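Local coordinates for polysaccharide deacetylase-like protein (Bacillus anthracis, PDB 4V33) that is a putative zinc-bound polysaccharide deacetylase, probably acting on cell-envelope glycans, and is required for osmotic stability and maintenance of cell shape, at residues 345-348 with 349-352; 286-289 with 290-294; 79-82 with 83-86. All coordinates share one frame; numbering follows the deposited sequence.

Contact 1 of 3, residues 345-348 with 349-352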
loop_
_atom_site.group_PDB
_atom_site.type_symbol
_atom_site.label_atom_id
_atom_site.label_comp_id
_atom_site.label_asym_id
_atom_site.label_seq_id
_atom_site.Cartn_x
_atom_site.Cartn_y
_atom_site.Cartn_z
ATOM N N ARG A 345 11.173 4.311 9.276
ATOM C CA ARG A 345 11.747 5.640 9.451
ATOM C C ARG A 345 12.996 5.817 8.592
ATOM O O ARG A 345 13.898 4.987 8.635
ATOM C CB ARG A 345 12.103 5.851 10.921
ATOM C CG ARG A 345 12.787 7.170 11.212
ATOM C CD ARG A 345 13.112 7.315 12.707
ATOM N NE ARG A 345 11.923 7.440 13.546
ATOM C CZ ARG A 345 11.279 8.583 13.761
ATOM N NH1 ARG A 345 11.686 9.702 13.174
ATOM N NH2 ARG A 345 10.209 8.602 14.554
ATOM N N ILE A 346 13.024 6.880 7.793
ATOM C CA ILE A 346 14.250 7.250 7.094
ATOM C C ILE A 346 14.973 8.354 7.867
ATOM O O ILE A 346 14.352 9.316 8.323
ATOM C CB ILE A 346 13.984 7.685 5.640
ATOM C CG1 ILE A 346 13.204 6.594 4.890
ATOM C CG2 ILE A 346 15.306 8.006 4.938
ATOM C CD1 ILE A 346 13.796 5.192 5.013
ATOM N N HIS A 347 16.286 8.197 8.034
ATOM C CA HIS A 347 17.092 9.111 8.836
ATOM C C HIS A 347 17.972 10.003 7.970
ATOM O O HIS A 347 18.269 9.674 6.822
ATOM C CB HIS A 347 18.035 8.313 9.737
ATOM C CG HIS A 347 17.335 7.407 10.699
ATOM N ND1 HIS A 347 16.978 7.813 11.968
ATOM C CD2 HIS A 347 16.952 6.113 10.591
ATOM C CE1 HIS A 347 16.397 6.806 12.598
ATOM N NE2 HIS A 347 16.365 5.765 11.785
ATOM N N HIS A 348 18.418 11.112 8.549
ATOM C CA HIS A 348 19.409 11.976 7.911
ATOM C C HIS A 348 20.607 11.187 7.384
ATOM O O HIS A 348 21.144 11.489 6.314
ATOM C CB HIS A 348 19.899 13.020 8.918
ATOM C CG HIS A 348 20.957 13.933 8.378
ATOM N ND1 HIS A 348 20.681 14.948 7.484
ATOM C CD2 HIS A 348 22.287 13.992 8.612
ATOM C CE1 HIS A 348 21.800 15.591 7.194
ATOM N NE2 HIS A 348 22.791 15.027 7.862
ATOM N N THR A 349 21.019 10.178 8.141
ATOM C CA THR A 349 22.215 9.396 7.812
ATOM C C THR A 349 21.962 8.166 6.927
ATOM O O THR A 349 22.915 7.471 6.558
ATOM C CB THR A 349 22.908 8.887 9.088
ATOM O OG1 THR A 349 21.990 8.070 9.834
ATOM C CG2 THR A 349 23.376 10.050 9.957
ATOM N N THR A 350 20.702 7.891 6.607
ATOM C CA THR A 350 20.354 6.690 5.842
ATOM C C THR A 350 20.982 6.705 4.457
ATOM O O THR A 350 20.824 7.662 3.722
ATOM C CB THR A 350 18.832 6.560 5.711
ATOM O OG1 THR A 350 18.262 6.379 7.019
ATOM C CG2 THR A 350 18.468 5.357 4.834
ATOM N N THR A 351 21.701 5.634 4.123
ATOM C CA THR A 351 22.290 5.462 2.790
ATOM C C THR A 351 21.283 4.747 1.895
ATOM O O THR A 351 20.272 4.232 2.373
ATOM C CB THR A 351 23.559 4.599 2.847
ATOM O OG1 THR A 351 23.214 3.252 3.211
ATOM C CG2 THR A 351 24.559 5.156 3.860
ATOM N N VAL A 352 21.573 4.675 0.600
ATOM C CA VAL A 352 20.675 3.949 -0.294
ATOM C C VAL A 352 20.656 2.458 0.048
ATOM O O VAL A 352 19.612 1.806 -0.040
ATOM C CB VAL A 352 21.020 4.186 -1.773
ATOM C CG1 VAL A 352 20.099 3.368 -2.680
ATOM C CG2 VAL A 352 20.865 5.650 -2.096
HETATM O O HOH W 1 19.096 9.856 4.035
#
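His347 and Thr350 close a type I beta turn, the amide N of Thr350 donating to His347 O at 3.0 Å. A second, side-chain bond returns across the same pair: His347 N gives its proton to Thr350 OG1 at 2.9 Å, with an N-H...O angle of 155°. The Thr350 torsion explains it, since OG1 lies anti to the carbonyl carbon (chi1 -64°) and so faces back along the chain. The hydroxyl also sits at the edge of the His347 imidazole, close to the ring plane, 3.3 Å from His347 CB. CG2 of Ile346 lies 3.9 Å from Thr350 CB, the two side chains crossing at about a right angle. Beyond the turn, His347 ND1 is bound by Asp162 and His348 ND1 by the carbonyl of Phe164, while Thr351 N-caps helix 352-359 through Gln354 N. A water lies 2.9 Å from His347 O and 2.8 Å from Thr350 O, placed to bridge the two carbonyls, though it has more acceptors within reach than protons. Thr350 thus grips His347 at both backbone polar atoms, N and O, consistent with a defined path from strand 341-345 to helix 352-359.

Contact 2 of 3, residues 286-289 with 290-294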
loop_
_atom_site.group_PDB
_atom_site.type_symbol
_atom_site.label_atom_id
_atom_site.label_comp_id
_atom_site.label_asym_id
_atom_site.label_seq_id
_atom_site.Cartn_x
_atom_site.Cartn_y
_atom_site.Cartn_z
ATOM N N GLU A 286 -12.102 17.861 7.955
ATOM C CA GLU A 286 -13.067 18.672 7.215
ATOM C C GLU A 286 -12.424 19.907 6.582
ATOM O O GLU A 286 -12.704 20.234 5.427
ATOM C CB GLU A 286 -14.237 19.075 8.120
ATOM C CG GLU A 286 -15.019 17.887 8.635
ATOM C CD GLU A 286 -16.012 18.251 9.724
ATOM O OE1 GLU A 286 -15.956 19.388 10.244
ATOM O OE2 GLU A 286 -16.849 17.386 10.057
ATOM N N LYS A 287 -11.574 20.594 7.342
ATOM C CA LYS A 287 -10.904 21.787 6.842
ATOM C C LYS A 287 -9.962 21.453 5.683
ATOM O O LYS A 287 -9.912 22.173 4.684
ATOM C CB LYS A 287 -10.119 22.457 7.970
ATOM C CG LYS A 287 -9.473 23.775 7.579
ATOM C CD LYS A 287 -8.768 24.409 8.772
ATOM C CE LYS A 287 -8.810 25.930 8.698
ATOM N NZ LYS A 287 -7.800 26.540 9.612
ATOM N N LEU A 288 -9.222 20.358 5.813
ATOM C CA LEU A 288 -8.291 19.962 4.764
ATOM C C LEU A 288 -9.018 19.579 3.470
ATOM O O LEU A 288 -8.565 19.924 2.380
ATOM C CB LEU A 288 -7.389 18.822 5.248
ATOM C CG LEU A 288 -6.252 18.415 4.306
ATOM C CD1 LEU A 288 -5.330 19.594 4.038
ATOM C CD2 LEU A 288 -5.479 17.273 4.934
ATOM N N GLU A 289 -10.158 18.899 3.596
ATOM C CA GLU A 289 -10.973 18.536 2.438
ATOM C C GLU A 289 -11.441 19.764 1.662
ATOM O O GLU A 289 -11.506 19.737 0.434
ATOM C CB GLU A 289 -12.183 17.693 2.863
ATOM C CG GLU A 289 -11.818 16.254 3.184
ATOM C CD GLU A 289 -13.004 15.402 3.581
ATOM O OE1 GLU A 289 -14.048 15.964 3.979
ATOM O OE2 GLU A 289 -12.891 14.160 3.498
ATOM N N LYS A 290 -11.766 20.839 2.375
ATOM C CA LYS A 290 -12.190 22.065 1.708
ATOM C C LYS A 290 -11.037 22.681 0.921
ATOM O O LYS A 290 -11.246 23.282 -0.134
ATOM C CB LYS A 290 -12.746 23.077 2.711
ATOM C CG LYS A 290 -14.050 22.658 3.363
ATOM C CD LYS A 290 -14.673 23.824 4.123
ATOM C CE LYS A 290 -15.925 23.400 4.877
ATOM N NZ LYS A 290 -15.619 22.403 5.942
ATOM N N ILE A 291 -9.822 22.523 1.433
ATOM C CA ILE A 291 -8.643 23.054 0.763
ATOM C C ILE A 291 -8.280 22.245 -0.483
ATOM O O ILE A 291 -7.998 22.808 -1.539
ATOM C CB ILE A 291 -7.429 23.068 1.707
ATOM C CG1 ILE A 291 -7.691 23.992 2.897
ATOM C CG2 ILE A 291 -6.178 23.505 0.959
ATOM C CD1 ILE A 291 -6.618 23.931 3.967
ATOM N N THR A 292 -8.290 20.921 -0.358
ATOM C CA THR A 292 -7.813 20.059 -1.441
ATOM C C THR A 292 -8.886 19.698 -2.455
ATOM O O THR A 292 -8.577 19.382 -3.607
ATOM C CB THR A 292 -7.248 18.735 -0.904
ATOM O OG1 THR A 292 -8.321 17.955 -0.361
ATOM C CG2 THR A 292 -6.179 18.984 0.167
ATOM N N GLY A 293 -10.144 19.713 -2.024
ATOM C CA GLY A 293 -11.234 19.260 -2.872
ATOM C C GLY A 293 -11.249 17.753 -3.068
ATOM O O GLY A 293 -11.973 17.236 -3.924
ATOM N N LYS A 294 -10.446 17.049 -2.275
ATOM C CA LYS A 294 -10.347 15.594 -2.340
ATOM C C LYS A 294 -10.593 15.016 -0.953
ATOM O O LYS A 294 -10.308 15.674 0.052
ATOM C CB LYS A 294 -8.948 15.176 -2.810
ATOM C CG LYS A 294 -8.534 15.740 -4.151
ATOM C CD LYS A 294 -9.307 15.100 -5.282
ATOM C CE LYS A 294 -8.670 15.431 -6.623
ATOM N NZ LYS A 294 -9.447 14.882 -7.767
HETATM O O HOH W 2 -15.104 19.476 4.303
#
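The C-terminal end of helix 277-292 carries this contact, a run of i to i+4 backbone bonds that stops where Gly293 turns to positive phi (72°). Lys290 N reaches Glu286 O and Ile291 N reaches Lys287 O, both rather long; the next two are shorter, Thr292 N to Leu288 O at 2.9 Å and Gly293 N to Glu289 O at 2.8 Å. Thr292 is the pivot of the exit. Its OG1 stands between the backbone N and the carbonyl carbon (chi1 68°), and from there it accepts the amide of Lys294 at 3.0 Å with an angle of 159°: an ST turn, joining the last helical residue to the chain that leaves. The methyl CG2 of the same residue takes the other branch and packs obliquely on Leu288, 4.0 Å from CD1. In the deacetylase domain this pair faces inward: both side chains touch Met261 of strand 259-263, Leu288 also meets Val296, and Thr292 meets Ile250 of helix 247-255. Glu289 follows the departing chain, its CG 3.5 Å from Lys294 O, and its carboxylate OE2 accepts from the amide of Val296, which ties the helix side chain to the backbone beyond the turn. On the outer side, Lys290 bends at its last torsion so that its ammonium comes back over its own helix. A water donates to Glu286 O at 2.8 Å and accepts weakly from Lys290 NZ, whereas the carboxylate of Glu286 pairs with Lys282, one turn earlier.

Contact 3 of 3, residues 79-82 with 83-86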
loop_
_atom_site.group_PDB
_atom_site.type_symbol
_atom_site.label_atom_id
_atom_site.label_comp_id
_atom_site.label_asym_id
_atom_site.label_seq_id
_atom_site.Cartn_x
_atom_site.Cartn_y
_atom_site.Cartn_z
ATOM N N ILE A 79 -3.659 -19.710 -14.558
ATOM C CA ILE A 79 -3.332 -18.904 -13.389
ATOM C C ILE A 79 -2.302 -17.853 -13.751
ATOM O O ILE A 79 -1.339 -18.126 -14.482
ATOM C CB ILE A 79 -2.790 -19.776 -12.238
ATOM C CG1 ILE A 79 -3.810 -20.861 -11.878
ATOM C CG2 ILE A 79 -2.463 -18.921 -11.014
ATOM C CD1 ILE A 79 -3.383 -21.763 -10.738
ATOM N N TRP A 80 -2.522 -16.641 -13.253
ATOM C CA TRP A 80 -1.536 -15.583 -13.389
ATOM C C TRP A 80 -1.592 -14.649 -12.199
ATOM O O TRP A 80 -2.602 -14.569 -11.499
ATOM C CB TRP A 80 -1.739 -14.791 -14.681
ATOM C CG TRP A 80 -2.969 -13.931 -14.733
ATOM C CD1 TRP A 80 -3.045 -12.589 -14.482
ATOM C CD2 TRP A 80 -4.288 -14.343 -15.108
ATOM N NE1 TRP A 80 -4.334 -12.147 -14.662
ATOM C CE2 TRP A 80 -5.115 -13.203 -15.048
ATOM C CE3 TRP A 80 -4.852 -15.568 -15.485
ATOM C CZ2 TRP A 80 -6.476 -13.252 -15.347
ATOM C CZ3 TRP A 80 -6.204 -15.613 -15.782
ATOM C CH2 TRP A 80 -6.999 -14.462 -15.708
ATOM N N ARG A 81 -0.495 -13.937 -11.977
ATOM C CA ARG A 81 -0.475 -12.899 -10.958
ATOM C C ARG A 81 -1.053 -11.641 -11.551
ATOM O O ARG A 81 -0.591 -11.185 -12.592
ATOM C CB ARG A 81 0.954 -12.596 -10.548
ATOM C CG ARG A 81 1.552 -13.624 -9.667
ATOM C CD ARG A 81 2.911 -13.202 -9.156
ATOM N NE ARG A 81 2.861 -12.102 -8.198
ATOM C CZ ARG A 81 3.319 -10.878 -8.441
ATOM N NH1 ARG A 81 3.842 -10.589 -9.622
ATOM N NH2 ARG A 81 3.257 -9.940 -7.505
ATOM N N THR A 82 -2.040 -11.070 -10.874
ATOM C CA THR A 82 -2.671 -9.841 -11.339
ATOM C C THR A 82 -1.632 -8.764 -11.660
ATOM O O THR A 82 -1.723 -8.079 -12.685
ATOM C CB THR A 82 -3.654 -9.329 -10.293
ATOM O OG1 THR A 82 -4.681 -10.316 -10.112
ATOM C CG2 THR A 82 -4.282 -8.019 -10.732
ATOM N N ALA A 83 -0.628 -8.662 -10.795
ATOM C CA ALA A 83 0.425 -7.657 -10.928
ATOM C C ALA A 83 1.229 -7.800 -12.218
ATOM O O ALA A 83 1.749 -6.817 -12.747
ATOM C CB ALA A 83 1.353 -7.718 -9.727
ATOM N N ASP A 84 1.329 -9.022 -12.726
ATOM C CA ASP A 84 2.147 -9.289 -13.904
ATOM C C ASP A 84 1.340 -9.317 -15.204
ATOM O O ASP A 84 1.909 -9.231 -16.299
ATOM C CB ASP A 84 2.920 -10.596 -13.723
ATOM C CG ASP A 84 4.021 -10.483 -12.695
ATOM O OD1 ASP A 84 4.493 -9.352 -12.470
ATOM O OD2 ASP A 84 4.424 -11.518 -12.123
ATOM N N GLY A 85 0.018 -9.441 -15.088
ATOM C CA GLY A 85 -0.845 -9.399 -16.258
ATOM C C GLY A 85 -1.227 -10.766 -16.795
ATOM O O GLY A 85 -0.453 -11.723 -16.722
ATOM N N LYS A 86 -2.425 -10.845 -17.363
ATOM C CA LYS A 86 -2.942 -12.099 -17.901
ATOM C C LYS A 86 -2.071 -12.676 -19.016
ATOM O O LYS A 86 -2.056 -13.888 -19.242
ATOM C CB LYS A 86 -4.377 -11.909 -18.396
ATOM C CG LYS A 86 -5.072 -13.207 -18.772
ATOM C CD LYS A 86 -6.507 -12.956 -19.207
ATOM C CE LYS A 86 -7.222 -14.266 -19.483
ATOM N NZ LYS A 86 -8.624 -14.035 -19.933
#
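One face of the Trp80 indole is covered by Lys86, whose CA stands 3.5 Å from the centroid of the five-membered ring and only 10° off its normal, a CH-pi contact. From there the extended lysine chain runs on across the six-membered ring: CG is 3.7 Å from Trp80 CZ2 and CE is 3.8 Å from Trp80 CH2. Two torsions fit this overlay. The indole is placed between the backbone N and carbonyl carbon of its residue (chi1 69°), while Lys86 carries CG anti to its own N and stays straight beyond it, delivering the ammonium to a salt bridge with Glu120 of strand 115-124. The second flat group is the Arg81 guanidinium. At its edge stands the Asp84 carboxylate, OD2 lying 2.7 Å from Arg81 NH1; the hydrogen bond within this salt bridge is weak, and the two planes are turned 66° apart. Asp84 OD2 has a second cation in Lys113, and Arg81 NH2 donates to the carbonyl of Arg114, so both partners are held from more than one direction, which would probably favour the charged forms. Ala83 CB approaches the guanidinium obliquely, 3.7 Å from NH2. Between the two side-chain layers, Arg81 O takes two amide protons, from Asp84 N at 2.9 Å and from Gly85 N at 3.1 Å. Gly85, with positive phi, then swings the chain back under Trp80. This turn begins the loop between strands 74-81 and 90-94, which are antiparallel neighbours in the sheet of the N-terminal beta domain, consistent with the fibronectin type III module reported for this protein.

All three contacts are local and lie where a regular element ends, yet they share no helix or strand and their nearest atoms stay about 20 Å or more apart. Contacts 1 and 2 belong to the deacetylase part: contact 1, partly buried, follows a strand of the parallel sheet, whereas contact 2 is a surface contact with one buried residue, Leu288. Contact 3, also partly buried, lies at the end of a strand of the N-terminal antiparallel sheet, on the opposite side of the chain's centre from contact 2. Threonine hydroxyls accept backbone amides in contacts 1 and 2, binding an earlier residue in one and a later one in the other. Contact 3 instead relies on a salt bridge and an aromatic face.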